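PDB 4QGL: acireductone dioxygenase from Bacillus anthracis, which probably oxidises the acireductone of the methionine salvage pathway with O2, giving products that depend on whether iron or nickel occupies its active site. Local coordinates for residues A6-H11 with S24-E29; Q28-L33 with E123-T128; G127-V132 with R147-L152. All blocks are in the same frame, centred on the assembly; numbering follows the deposited sequence.

Contact 1 (A6-H11 with S24-E29); sequences AQIRIH and SKFLQE
Ile8, on the strand 7-10, brings the end of its side chain up against both Phe26 and Leu27 of the helix 20-29, and this three-residue cluster is the whole of the direct contact. The geometry is set from both sides. Phe26 has CG opposite its backbone N (chi1 176°), which carries the ring away from the helix toward the strand. Ile8 has CG1 beside its backbone N (chi1 -67°), an arrangement that sends the longer branch to the helix and keeps CG2 on the ring side as well. The two side chains thus pass at a slant, with the isoleucine meeting the CD2-CE2 side of the phenyl group; CG2 of Ile8 lies 4.0 Å from CE2 of Phe26. The modelled separation of Ile8 CD1 and Phe26 CD2 is too short to be trusted. Leu27, one residue further along the helix, meets the same methyl from another direction: its CG stands 4.1 Å from CD1 of Ile8, and its CD2 is equally near.

Other residues extend the cluster into a layer. The ring of Phe26 makes an edge-to-face pair with Phe130 of the strand 129-134 and touches Ile17 of the strand 16-17, while Leu27 also packs on Val132. The helix therefore lies against three neighbouring strands of one antiparallel sheet, with Ile8 on the middle one.

The contact is a worked example of a helix seated on a sheet through alternate strand residues: Ile8 faces the helix, whereas Gln7 and Arg9 do not. Made entirely of hydrocarbon groups, it has no directional bond to fix it, so it probably owes its specificity to shape and to the partial withdrawal of these side chains from water.

Contact 2 (Q28-L33 with E123-T128); sequences QEEGVL and EGKDGT
Lys125 NZ donates a hydrogen bond to Glu29 OE2 at 2.9 Å, meeting that oxygen nearly along its C-O axis, and the pair is a salt bridge. The lysine spans the gap between a turn and the end of a helix. Its CG takes the place between backbone N and carbonyl carbon (chi1 66°), and bends further out at chi3 and chi4 bring the ammonium group round to the glutamate. On the way the aliphatic part passes Glu30, whose OE1 is 3.4 Å from CG of Lys125.

That same Glu30 oxygen accepts the backbone N-H of Lys125. The bond, 3.2 Å from Lys125 N to Glu30 OE1, is almost straight at 175°, and it reaches the carboxylate from its syn side, 33° out of the plane. Glu30 OE1 also stands 3.7 Å from CA of Gly124. Two successive acidic residues thus divide the work: one holds the lysine's charged end, the other its main chain.

A helix end here meets a hairpin turn: Gly31, with positive phi, closes the helix in a Schellman motif, and Gly124 to Gly127 form a type I beta turn in the hairpin between strands 116-123 and 129-134. Glu30 also packs on Phe130 of the second of these strands, while beyond Gly31 the chain enters the strand 33-36, where Leu33 pairs with Ser141 in the other sheet.

Contact 3 (G127-V132 with R147-L152); sequences GTFFDV and RHYFTL. With CD (cadmium ion), chain B.
Phe129 and Tyr149 touch although their strands are not neighbours: 116-123 runs between 129-134 and 148-151 in the sheet, and the two rings bridge over it. Phe129 CE2 approaches Tyr149 CE1 to 3.9 Å. With centroids 5.9 Å apart and planes inclined at 35°, the rings meet obliquely. Tyr149 reaches its partner because its CG sits between backbone N and carbonyl carbon (chi1 52°). CE2 of Phe129 also lies 4.2 Å from the backbone O of Arg147. Below the rings the intervening strand contributes Ala121, against which Tyr149 packs, and Glu123, which touches Phe129 and Arg147. The guanidinium of Arg147 leads away to a salt bridge with Glu102, a residue that may help in metal incorporation.

Strand alternation turns the next residue the other way: His148, between Arg147 and Tyr149, points its ring to the other face of the sheet, where its NE2 binds a cadmium ion at 2.6 Å. A water, His103, His105 and Glu109 complete the site, the predicted position of iron or nickel in this cupin. His148 ND1 is hydrogen-bonded to Ala146 O, which probably helps to fix the rotation of the imidazole. One short strand thus combines two chemistries: undirected aromatic contact on one face, directed coordination on the other.

In the fold
The three contacts lie on the same side of the chain's centre but differ in depth. Contact 1 is buried and apolar, contact 2 only partly buried and governed by charge, and contact 3 a surface meeting of aromatic rings within a sheet. Contacts 1 and 2 share the helix 20-29, with contact 1 using Phe26 and Leu27 in its last turns and contact 2 its final residue Glu29 and the following Glu30. Contacts 2 and 3 share Gly127 and Thr128, where the hairpin turn leads into the strand 129-134. Contacts 1 and 3 are joined through the pairing of that strand with 7-10, reinforced by Asp131, which binds both Arg9 and His11. Only contact 3 includes a ligand of a metal.

Contact 1 (A6-H11 with S24-E29)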
ATOM      1  N   ALA A   6      -1.452   7.889   7.252  1.00 30.44           N
ATOM      2  CA  ALA A   6      -2.202   6.677   7.564  1.00 28.85           C
ATOM      3  C   ALA A   6      -2.862   6.710   8.934  1.00 28.15           C
ATOM      4  O   ALA A   6      -2.329   7.286   9.889  1.00 28.46           O
ATOM      5  CB  ALA A   6      -1.311   5.447   7.455  1.00 28.51           C
ATOM      6  N   GLN A   7      -4.017   6.059   9.017  1.00 26.89           N
ATOM      7  CA  GLN A   7      -4.692   5.848  10.285  1.00 26.62           C
ATOM      8  C   GLN A   7      -5.037   4.375  10.493  1.00 25.95           C
ATOM      9  O   GLN A   7      -5.072   3.599   9.542  1.00 25.11           O
ATOM     10  CB  GLN A   7      -5.912   6.737  10.346  1.00 26.83           C
ATOM     11  CG  GLN A   7      -5.526   8.169  10.107  1.00 27.14           C
ATOM     12  CD  GLN A   7      -6.613   9.148  10.446  1.00 27.88           C
ATOM     13  OE1 GLN A   7      -7.810   8.834  10.362  1.00 28.10           O
ATOM     14  NE2 GLN A   7      -6.217  10.340  10.838  1.00 28.40           N
ATOM     15  N   ILE A   8      -5.262   4.008  11.748  1.00 26.15           N
ATOM     16  CA  ILE A   8      -5.546   2.642  12.102  1.00 25.91           C
ATOM     17  C   ILE A   8      -6.889   2.548  12.753  1.00 26.56           C
ATOM     18  O   ILE A   8      -7.221   3.366  13.576  1.00 27.12           O
ATOM     19  CB  ILE A   8      -4.502   2.091  13.076  1.00 26.00           C
ATOM     20  CG1 ILE A   8      -3.157   1.998  12.366  1.00 25.48           C
ATOM     21  CG2 ILE A   8      -4.928   0.725  13.614  1.00 25.91           C
ATOM     22  CD1 ILE A   8      -2.035   2.165  13.320  1.00 26.04           C
ATOM     23  N   ARG A   9      -7.636   1.526  12.358  1.00 26.71           N
ATOM     24  CA  ARG A   9      -8.878   1.118  12.998  1.00 27.62           C
ATOM     25  C   ARG A   9      -8.759  -0.322  13.493  1.00 27.98           C
ATOM     26  O   ARG A   9      -8.548  -1.220  12.710  1.00 27.29           O
ATOM     27  CB  ARG A   9     -10.019   1.213  12.001  1.00 27.56           C
ATOM     28  CG  ARG A   9     -11.362   1.512  12.630  1.00 28.48           C
ATOM     29  CD  ARG A   9     -12.241   0.290  12.687  1.00 28.66           C
ATOM     30  NE  ARG A   9     -12.355  -0.305  11.367  1.00 28.20           N
ATOM     31  CZ  ARG A   9     -12.806  -1.534  11.120  1.00 28.31           C
ATOM     32  NH1 ARG A   9     -12.815  -1.984   9.864  1.00 27.87           N
ATOM     33  NH2 ARG A   9     -13.247  -2.323  12.115  1.00 28.84           N
ATOM     34  N   ILE A  10      -8.873  -0.530  14.796  1.00 29.34           N
ATOM     35  CA  ILE A  10      -8.759  -1.856  15.370  1.00 30.31           C
ATOM     36  C   ILE A  10     -10.101  -2.539  15.265  1.00 31.00           C
ATOM     37  O   ILE A  10     -11.099  -1.918  15.519  1.00 31.54           O
ATOM     38  CB  ILE A  10      -8.251  -1.787  16.822  1.00 31.26           C
ATOM     39  CG1 ILE A  10      -6.830  -1.207  16.833  1.00 31.43           C
ATOM     40  CG2 ILE A  10      -8.215  -3.158  17.475  1.00 31.50           C
ATOM     41  CD1 ILE A  10      -6.775   0.114  17.557  1.00 32.32           C
ATOM     42  N   HIS A  11     -10.109  -3.815  14.888  1.00 31.92           N
ATOM     43  CA  HIS A  11     -11.335  -4.504  14.400  1.00 33.20           C
ATOM     44  C   HIS A  11     -12.470  -4.828  15.344  1.00 35.99           C
ATOM     45  O   HIS A  11     -13.631  -4.545  15.032  1.00 37.94           O
ATOM     46  CB  HIS A  11     -10.989  -5.788  13.663  1.00 32.05           C
ATOM     47  CG  HIS A  11     -10.683  -5.551  12.237  1.00 30.95           C
ATOM     48  ND1 HIS A  11     -11.047  -6.425  11.247  1.00 30.61           N
ATOM     49  CD2 HIS A  11     -10.102  -4.498  11.621  1.00 30.57           C
ATOM     50  CE1 HIS A  11     -10.667  -5.945  10.077  1.00 30.03           C
ATOM     51  NE2 HIS A  11     -10.087  -4.776  10.279  1.00 30.18           N
ATOM     52  N   SER A  24       2.740   5.426  14.082  1.00 30.10           N
ATOM     53  CA  SER A  24       4.000   4.835  13.653  1.00 29.77           C
ATOM     54  C   SER A  24       4.554   3.962  14.759  1.00 29.97           C
ATOM     55  O   SER A  24       5.046   2.887  14.482  1.00 29.65           O
ATOM     56  CB  SER A  24       5.003   5.909  13.169  1.00 30.23           C
ATOM     57  OG  SER A  24       5.343   6.850  14.184  1.00 31.35           O
ATOM     58  N   LYS A  25       4.434   4.396  16.009  1.00 30.41           N
ATOM     59  CA  LYS A  25       4.789   3.513  17.117  1.00 30.87           C
ATOM     60  C   LYS A  25       4.028   2.198  17.096  1.00 29.99           C
ATOM     61  O   LYS A  25       4.630   1.131  17.264  1.00 29.94           O
ATOM     62  CB  LYS A  25       4.612   4.209  18.449  1.00 32.14           C
ATOM     63  CG  LYS A  25       5.841   5.049  18.773  1.00 33.37           C
ATOM     64  CD  LYS A  25       5.611   5.919  19.987  1.00 34.76           C
ATOM     65  CE  LYS A  25       6.879   6.669  20.353  1.00 36.02           C
ATOM     66  NZ  LYS A  25       6.594   7.703  21.387  1.00 37.31           N
ATOM     67  N   PHE A  26       2.714   2.276  16.843  1.00 29.10           N
ATOM     68  CA  PHE A  26       1.879   1.080  16.739  1.00 28.35           C
ATOM     69  C   PHE A  26       2.303   0.153  15.590  1.00 27.53           C
ATOM     70  O   PHE A  26       2.462  -1.038  15.785  1.00 27.57           O
ATOM     71  CB  PHE A  26       0.410   1.477  16.634  1.00 27.90           C
ATOM     72  CG  PHE A  26      -0.504   0.329  16.433  1.00 27.28           C
ATOM     73  CD1 PHE A  26      -1.034  -0.352  17.516  1.00 27.81           C
ATOM     74  CD2 PHE A  26      -0.826  -0.088  15.164  1.00 26.34           C
ATOM     75  CE1 PHE A  26      -1.891  -1.425  17.339  1.00 27.38           C
ATOM     76  CE2 PHE A  26      -1.666  -1.167  14.974  1.00 25.98           C
ATOM     77  CZ  PHE A  26      -2.207  -1.832  16.066  1.00 26.50           C
ATOM     78  N   LEU A  27       2.510   0.708  14.407  1.00 26.93           N
ATOM     79  CA  LEU A  27       2.929  -0.076  13.249  1.00 26.30           C
ATOM     80  C   LEU A  27       4.302  -0.700  13.472  1.00 26.98           C
ATOM     81  O   LEU A  27       4.570  -1.816  13.034  1.00 26.84           O
ATOM     82  CB  LEU A  27       2.931   0.792  11.995  1.00 25.63           C
ATOM     83  CG  LEU A  27       1.533   1.240  11.579  1.00 25.08           C
ATOM     84  CD1 LEU A  27       1.569   2.308  10.503  1.00 24.73           C
ATOM     85  CD2 LEU A  27       0.696   0.055  11.123  1.00 24.55           C
ATOM     86  N   GLN A  28       5.158   0.021  14.172  1.00 27.95           N
ATOM     87  CA  GLN A  28       6.491  -0.462  14.532  1.00 28.91           C
ATOM     88  C   GLN A  28       6.408  -1.700  15.408  1.00 29.16           C
ATOM     89  O   GLN A  28       7.126  -2.680  15.205  1.00 29.25           O
ATOM     90  CB  GLN A  28       7.182   0.635  15.318  1.00 30.19           C
ATOM     91  CG  GLN A  28       8.690   0.610  15.335  1.00 31.37           C
ATOM     92  CD  GLN A  28       9.234   1.959  14.935  1.00 31.99           C
ATOM     93  OE1 GLN A  28       8.463   2.942  14.828  1.00 31.80           O
ATOM     94  NE2 GLN A  28      10.559   2.023  14.668  1.00 32.86           N
ATOM     95  N   GLU A  29       5.515  -1.642  16.391  1.00 29.20           N
ATOM     96  CA  GLU A  29       5.288  -2.786  17.232  1.00 29.47           C
ATOM     97  C   GLU A  29       4.718  -3.976  16.458  1.00 28.66           C
ATOM     98  O   GLU A  29       4.977  -5.105  16.836  1.00 29.14           O
ATOM     99  CB  GLU A  29       4.441  -2.412  18.448  1.00 29.93           C
ATOM    100  CG  GLU A  29       5.301  -1.893  19.604  1.00 31.17           C
ATOM    101  CD  GLU A  29       6.258  -2.957  20.181  1.00 32.02           C
ATOM    102  OE1 GLU A  29       7.432  -2.645  20.541  1.00 32.79           O
ATOM    103  OE2 GLU A  29       5.836  -4.138  20.277  1.00 31.91           O
TER

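Contact 2 (Q28-L33 with E123-T128)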
ATOM      1  N   GLN A  28       5.158   0.021  14.172  1.00 27.95           N
ATOM      2  CA  GLN A  28       6.491  -0.462  14.532  1.00 28.91           C
ATOM      3  C   GLN A  28       6.408  -1.700  15.408  1.00 29.16           C
ATOM      4  O   GLN A  28       7.126  -2.680  15.205  1.00 29.25           O
ATOM      5  CB  GLN A  28       7.182   0.635  15.318  1.00 30.19           C
ATOM      6  CG  GLN A  28       8.690   0.610  15.335  1.00 31.37           C
ATOM      7  CD  GLN A  28       9.234   1.959  14.935  1.00 31.99           C
ATOM      8  OE1 GLN A  28       8.463   2.942  14.828  1.00 31.80           O
ATOM      9  NE2 GLN A  28      10.559   2.023  14.668  1.00 32.86           N
ATOM     10  N   GLU A  29       5.515  -1.642  16.391  1.00 29.20           N
ATOM     11  CA  GLU A  29       5.288  -2.786  17.232  1.00 29.47           C
ATOM     12  C   GLU A  29       4.718  -3.976  16.458  1.00 28.66           C
ATOM     13  O   GLU A  29       4.977  -5.105  16.836  1.00 29.14           O
ATOM     14  CB  GLU A  29       4.441  -2.412  18.448  1.00 29.93           C
ATOM     15  CG  GLU A  29       5.301  -1.893  19.604  1.00 31.17           C
ATOM     16  CD  GLU A  29       6.258  -2.957  20.181  1.00 32.02           C
ATOM     17  OE1 GLU A  29       7.432  -2.645  20.541  1.00 32.79           O
ATOM     18  OE2 GLU A  29       5.836  -4.138  20.277  1.00 31.91           O
ATOM     19  N   GLU A  30       3.993  -3.758  15.360  1.00 27.58           N
ATOM     20  CA  GLU A  30       3.458  -4.905  14.577  1.00 26.94           C
ATOM     21  C   GLU A  30       4.360  -5.396  13.451  1.00 26.52           C
ATOM     22  O   GLU A  30       3.999  -6.302  12.734  1.00 26.00           O
ATOM     23  CB  GLU A  30       2.095  -4.591  13.983  1.00 26.24           C
ATOM     24  CG  GLU A  30       1.024  -4.148  14.984  1.00 26.63           C
ATOM     25  CD  GLU A  30       0.746  -5.133  16.122  1.00 27.35           C
ATOM     26  OE1 GLU A  30       1.108  -6.312  15.976  1.00 27.58           O
ATOM     27  OE2 GLU A  30       0.181  -4.715  17.166  1.00 27.80           O
ATOM     28  N   GLY A  31       5.525  -4.786  13.296  1.00 26.76           N
ATOM     29  CA  GLY A  31       6.476  -5.158  12.254  1.00 26.62           C
ATOM     30  C   GLY A  31       6.171  -4.506  10.928  1.00 25.78           C
ATOM     31  O   GLY A  31       6.805  -4.811   9.964  1.00 25.71           O
ATOM     32  N   VAL A  32       5.207  -3.590  10.877  1.00 25.25           N
ATOM     33  CA  VAL A  32       4.797  -2.960   9.611  1.00 24.58           C
ATOM     34  C   VAL A  32       5.602  -1.661   9.364  1.00 24.83           C
ATOM     35  O   VAL A  32       5.453  -0.664  10.063  1.00 24.95           O
ATOM     36  CB  VAL A  32       3.256  -2.698   9.584  1.00 23.92           C
ATOM     37  CG1 VAL A  32       2.766  -2.226   8.219  1.00 23.27           C
ATOM     38  CG2 VAL A  32       2.521  -3.952   9.955  1.00 23.90           C
ATOM     39  N   LEU A  33       6.475  -1.684   8.368  1.00 25.07           N
ATOM     40  CA  LEU A  33       7.233  -0.487   8.033  1.00 25.43           C
ATOM     41  C   LEU A  33       6.312   0.543   7.463  1.00 25.02           C
ATOM     42  O   LEU A  33       5.490   0.245   6.611  1.00 24.47           O
ATOM     43  CB  LEU A  33       8.324  -0.773   7.012  1.00 25.69           C
ATOM     44  CG  LEU A  33       9.257   0.419   6.636  1.00 26.06           C
ATOM     45  CD1 LEU A  33       9.849   1.111   7.870  1.00 26.75           C
ATOM     46  CD2 LEU A  33      10.391  -0.028   5.714  1.00 26.44           C
ATOM     47  N   GLU A 123      -3.487  -8.936  10.465  1.00 24.99           N
ATOM     48  CA  GLU A 123      -3.670  -9.694  11.697  1.00 25.94           C
ATOM     49  C   GLU A 123      -2.508  -9.308  12.573  1.00 26.22           C
ATOM     50  O   GLU A 123      -1.363  -9.562  12.226  1.00 26.49           O
ATOM     51  CB  GLU A 123      -3.669 -11.200  11.437  1.00 26.64           C
ATOM     52  CG  GLU A 123      -3.897 -12.072  12.656  1.00 27.76           C
ATOM     53  CD  GLU A 123      -3.989 -13.565  12.286  1.00 28.74           C
ATOM     54  OE1 GLU A 123      -2.995 -14.111  11.735  1.00 29.29           O
ATOM     55  OE2 GLU A 123      -5.057 -14.218  12.517  1.00 29.51           O
ATOM     56  N   GLY A 124      -2.815  -8.677  13.699  1.00 26.39           N
ATOM     57  CA  GLY A 124      -1.798  -8.281  14.659  1.00 26.75           C
ATOM     58  C   GLY A 124      -1.255  -9.461  15.421  1.00 27.25           C
ATOM     59  O   GLY A 124      -1.885 -10.510  15.520  1.00 27.41           O
ATOM     60  N   LYS A 125      -0.097  -9.253  16.015  1.00 27.54           N
ATOM     61  CA  LYS A 125       0.589 -10.301  16.743  1.00 28.17           C
ATOM     62  C   LYS A 125      -0.160 -10.831  17.946  1.00 28.56           C
ATOM     63  O   LYS A 125       0.139 -11.917  18.406  1.00 29.10           O
ATOM     64  CB  LYS A 125       1.962  -9.801  17.181  1.00 28.77           C
ATOM     65  CG  LYS A 125       1.957  -8.674  18.195  1.00 29.20           C
ATOM     66  CD  LYS A 125       3.391  -8.382  18.579  1.00 29.92           C
ATOM     67  CE  LYS A 125       3.639  -6.923  18.888  1.00 30.03           C
ATOM     68  NZ  LYS A 125       4.716  -6.787  19.923  1.00 31.25           N
ATOM     69  N   ASP A 126      -1.105 -10.043  18.451  1.00 28.33           N
ATOM     70  CA  ASP A 126      -2.029 -10.486  19.508  1.00 28.81           C
ATOM     71  C   ASP A 126      -3.339 -11.135  19.016  1.00 28.05           C
ATOM     72  O   ASP A 126      -4.190 -11.468  19.823  1.00 28.60           O
ATOM     73  CB  ASP A 126      -2.321  -9.340  20.503  1.00 29.48           C
ATOM     74  CG  ASP A 126      -3.169  -8.209  19.900  1.00 29.03           C
ATOM     75  OD1 ASP A 126      -3.047  -7.946  18.659  1.00 28.46           O
ATOM     76  OD2 ASP A 126      -3.944  -7.566  20.688  1.00 29.56           O
ATOM     77  N   GLY A 127      -3.496 -11.305  17.705  1.00 26.86           N
ATOM     78  CA  GLY A 127      -4.608 -12.072  17.129  1.00 26.27           C
ATOM     79  C   GLY A 127      -5.715 -11.228  16.516  1.00 25.42           C
ATOM     80  O   GLY A 127      -6.541 -11.735  15.738  1.00 25.08           O
ATOM     81  N   THR A 128      -5.698  -9.930  16.828  1.00 25.00           N
ATOM     82  CA  THR A 128      -6.709  -9.020  16.351  1.00 24.36           C
ATOM     83  C   THR A 128      -6.317  -8.268  15.081  1.00 23.40           C
ATOM     84  O   THR A 128      -5.193  -7.787  14.919  1.00 23.23           O
ATOM     85  CB  THR A 128      -7.049  -8.024  17.452  1.00 24.85           C
ATOM     86  OG1 THR A 128      -7.242  -8.731  18.677  1.00 25.71           O
ATOM     87  CG2 THR A 128      -8.319  -7.252  17.121  1.00 24.68           C
TER

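Contact 3 (G127-V132 with R147-L152)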
ATOM      1  N   GLY A 127      -3.496 -11.305  17.705  1.00 26.86           N
ATOM      2  CA  GLY A 127      -4.608 -12.072  17.129  1.00 26.27           C
ATOM      3  C   GLY A 127      -5.715 -11.228  16.516  1.00 25.42           C
ATOM      4  O   GLY A 127      -6.541 -11.735  15.738  1.00 25.08           O
ATOM      5  N   THR A 128      -5.698  -9.930  16.828  1.00 25.00           N
ATOM      6  CA  THR A 128      -6.709  -9.020  16.351  1.00 24.36           C
ATOM      7  C   THR A 128      -6.317  -8.268  15.081  1.00 23.40           C
ATOM      8  O   THR A 128      -5.193  -7.787  14.919  1.00 23.23           O
ATOM      9  CB  THR A 128      -7.049  -8.024  17.452  1.00 24.85           C
ATOM     10  OG1 THR A 128      -7.242  -8.731  18.677  1.00 25.71           O
ATOM     11  CG2 THR A 128      -8.319  -7.252  17.121  1.00 24.68           C
ATOM     12  N   PHE A 129      -7.294  -8.142  14.201  1.00 22.90           N
ATOM     13  CA  PHE A 129      -7.097  -7.487  12.935  1.00 22.20           C
ATOM     14  C   PHE A 129      -7.145  -5.999  13.114  1.00 22.12           C
ATOM     15  O   PHE A 129      -7.931  -5.519  13.931  1.00 22.58           O
ATOM     16  CB  PHE A 129      -8.160  -7.928  11.939  1.00 21.95           C
ATOM     17  CG  PHE A 129      -7.749  -9.111  11.122  1.00 21.81           C
ATOM     18  CD1 PHE A 129      -7.845 -10.391  11.639  1.00 22.24           C
ATOM     19  CD2 PHE A 129      -7.208  -8.926   9.852  1.00 21.35           C
ATOM     20  CE1 PHE A 129      -7.418 -11.462  10.892  1.00 22.24           C
ATOM     21  CE2 PHE A 129      -6.781  -9.993   9.100  1.00 21.36           C
ATOM     22  CZ  PHE A 129      -6.899 -11.262   9.606  1.00 21.83           C
ATOM     23  N   PHE A 130      -6.287  -5.287  12.386  1.00 21.68           N
ATOM     24  CA  PHE A 130      -6.405  -3.855  12.346  1.00 21.61           C
ATOM     25  C   PHE A 130      -6.319  -3.413  10.893  1.00 21.04           C
ATOM     26  O   PHE A 130      -5.819  -4.143  10.047  1.00 20.74           O
ATOM     27  CB  PHE A 130      -5.338  -3.193  13.211  1.00 21.95           C
ATOM     28  CG  PHE A 130      -3.925  -3.456  12.755  1.00 21.74           C
ATOM     29  CD1 PHE A 130      -3.170  -4.466  13.346  1.00 22.07           C
ATOM     30  CD2 PHE A 130      -3.355  -2.695  11.752  1.00 21.33           C
ATOM     31  CE1 PHE A 130      -1.891  -4.729  12.925  1.00 22.02           C
ATOM     32  CE2 PHE A 130      -2.050  -2.932  11.350  1.00 21.27           C
ATOM     33  CZ  PHE A 130      -1.328  -3.959  11.926  1.00 21.62           C
ATOM     34  N   ASP A 131      -6.882  -2.248  10.606  1.00 21.00           N
ATOM     35  CA  ASP A 131      -6.848  -1.663   9.276  1.00 20.57           C
ATOM     36  C   ASP A 131      -5.715  -0.680   9.264  1.00 20.52           C
ATOM     37  O   ASP A 131      -5.478  -0.004  10.236  1.00 20.90           O
ATOM     38  CB  ASP A 131      -8.112  -0.833   8.987  1.00 20.71           C
ATOM     39  CG  ASP A 131      -9.341  -1.665   8.665  1.00 20.80           C
ATOM     40  OD1 ASP A 131      -9.221  -2.886   8.422  1.00 20.66           O
ATOM     41  OD2 ASP A 131     -10.439  -1.056   8.655  1.00 21.10           O
ATOM     42  N   VAL A 132      -5.030  -0.572   8.155  1.00 20.15           N
ATOM     43  CA  VAL A 132      -4.286   0.603   7.894  1.00 20.15           C
ATOM     44  C   VAL A 132      -4.955   1.204   6.701  1.00 19.95           C
ATOM     45  O   VAL A 132      -5.074   0.563   5.647  1.00 19.66           O
ATOM     46  CB  VAL A 132      -2.801   0.316   7.595  1.00 20.04           C
ATOM     47  CG1 VAL A 132      -2.020   1.612   7.579  1.00 20.19           C
ATOM     48  CG2 VAL A 132      -2.243  -0.609   8.656  1.00 20.32           C
ATOM     49  N   ARG A 147      -0.809 -12.713   7.942  1.00 22.73           N
ATOM     50  CA  ARG A 147      -2.135 -12.854   7.333  1.00 22.33           C
ATOM     51  C   ARG A 147      -2.758 -11.464   7.152  1.00 21.66           C
ATOM     52  O   ARG A 147      -2.738 -10.643   8.074  1.00 21.54           O
ATOM     53  CB  ARG A 147      -3.018 -13.744   8.182  1.00 22.66           C
ATOM     54  CG  ARG A 147      -2.419 -15.098   8.510  1.00 23.37           C
ATOM     55  CD  ARG A 147      -2.408 -16.062   7.320  1.00 23.66           C
ATOM     56  NE  ARG A 147      -3.750 -16.519   6.864  1.00 23.68           N
ATOM     57  CZ  ARG A 147      -3.985 -17.168   5.717  1.00 23.93           C
ATOM     58  NH1 ARG A 147      -2.992 -17.491   4.882  1.00 24.22           N
ATOM     59  NH2 ARG A 147      -5.210 -17.489   5.387  1.00 24.01           N
ATOM     60  N   HIS A 148      -3.250 -11.193   5.942  1.00 21.32           N
ATOM     61  CA  HIS A 148      -3.836  -9.902   5.624  1.00 20.82           C
ATOM     62  C   HIS A 148      -4.777 -10.004   4.418  1.00 20.74           C
ATOM     63  O   HIS A 148      -4.746 -11.007   3.735  1.00 21.09           O
ATOM     64  CB  HIS A 148      -2.726  -8.865   5.382  1.00 20.58           C
ATOM     65  CG  HIS A 148      -1.881  -9.145   4.195  1.00 20.68           C
ATOM     66  ND1 HIS A 148      -0.928 -10.133   4.182  1.00 21.13           N
ATOM     67  CD2 HIS A 148      -1.863  -8.593   2.963  1.00 20.51           C
ATOM     68  CE1 HIS A 148      -0.358 -10.184   2.992  1.00 21.25           C
ATOM     69  NE2 HIS A 148      -0.920  -9.270   2.224  1.00 20.87           N
ATOM     70  N   TYR A 149      -5.638  -9.014   4.184  1.00 20.44           N
ATOM     71  CA  TYR A 149      -6.300  -8.857   2.893  1.00 20.41           C
ATOM     72  C   TYR A 149      -6.370  -7.378   2.504  1.00 20.07           C
ATOM     73  O   TYR A 149      -5.915  -6.502   3.267  1.00 19.86           O
ATOM     74  CB  TYR A 149      -7.666  -9.530   2.864  1.00 20.73           C
ATOM     75  CG  TYR A 149      -8.568  -9.148   3.980  1.00 20.72           C
ATOM     76  CD1 TYR A 149      -8.511  -9.827   5.184  1.00 20.92           C
ATOM     77  CD2 TYR A 149      -9.482  -8.117   3.845  1.00 20.64           C
ATOM     78  CE1 TYR A 149      -9.346  -9.490   6.241  1.00 21.05           C
ATOM     79  CE2 TYR A 149     -10.298  -7.751   4.895  1.00 20.77           C
ATOM     80  CZ  TYR A 149     -10.230  -8.441   6.097  1.00 20.99           C
ATOM     81  OH  TYR A 149     -11.023  -8.120   7.173  1.00 21.25           O
ATOM     82  N   PHE A 150      -6.867  -7.095   1.297  1.00 20.12           N
ATOM     83  CA  PHE A 150      -6.861  -5.729   0.750  1.00 19.89           C
ATOM     84  C   PHE A 150      -8.240  -5.287   0.268  1.00 20.10           C
ATOM     85  O   PHE A 150      -9.023  -6.058  -0.252  1.00 20.41           O
ATOM     86  CB  PHE A 150      -5.826  -5.555  -0.401  1.00 19.87           C
ATOM     87  CG  PHE A 150      -5.758  -4.123  -0.962  1.00 19.70           C
ATOM     88  CD1 PHE A 150      -5.040  -3.149  -0.305  1.00 19.45           C
ATOM     89  CD2 PHE A 150      -6.415  -3.769  -2.123  1.00 19.91           C
ATOM     90  CE1 PHE A 150      -4.993  -1.843  -0.787  1.00 19.38           C
ATOM     91  CE2 PHE A 150      -6.379  -2.477  -2.605  1.00 19.85           C
ATOM     92  CZ  PHE A 150      -5.660  -1.512  -1.948  1.00 19.58           C
ATOM     93  N   THR A 151      -8.519  -4.004   0.404  1.00 20.02           N
ATOM     94  CA  THR A 151      -9.821  -3.510   0.003  1.00 20.39           C
ATOM     95  C   THR A 151      -9.637  -2.101  -0.542  1.00 20.50           C
ATOM     96  O   THR A 151      -8.814  -1.312  -0.053  1.00 20.23           O
ATOM     97  CB  THR A 151     -10.782  -3.546   1.213  1.00 20.53           C
ATOM     98  OG1 THR A 151     -11.320  -4.877   1.388  1.00 20.81           O
ATOM     99  CG2 THR A 151     -11.900  -2.606   1.034  1.00 20.84           C
ATOM    100  N   LEU A 152     -10.377  -1.773  -1.575  1.00 21.07           N
ATOM    101  CA  LEU A 152     -10.511  -0.391  -1.911  1.00 21.39           C
ATOM    102  C   LEU A 152     -11.499   0.281  -0.980  1.00 21.99           C
ATOM    103  O   LEU A 152     -12.226  -0.327  -0.242  1.00 22.14           O
ATOM    104  CB  LEU A 152     -10.973  -0.223  -3.339  1.00 21.76           C
ATOM    105  CG  LEU A 152     -10.061  -0.840  -4.384  1.00 21.67           C
ATOM    106  CD1 LEU A 152     -10.805  -0.984  -5.695  1.00 22.29           C
ATOM    107  CD2 LEU A 152      -8.830   0.034  -4.542  1.00 21.34           C
TER
HETATM  108 CD    CD B 201      -1.295  -9.506  -0.339  0.75 19.24          CD
HETATM  109  O   HOH W   1      -3.039  -7.957  -0.622  1.00  7.63           O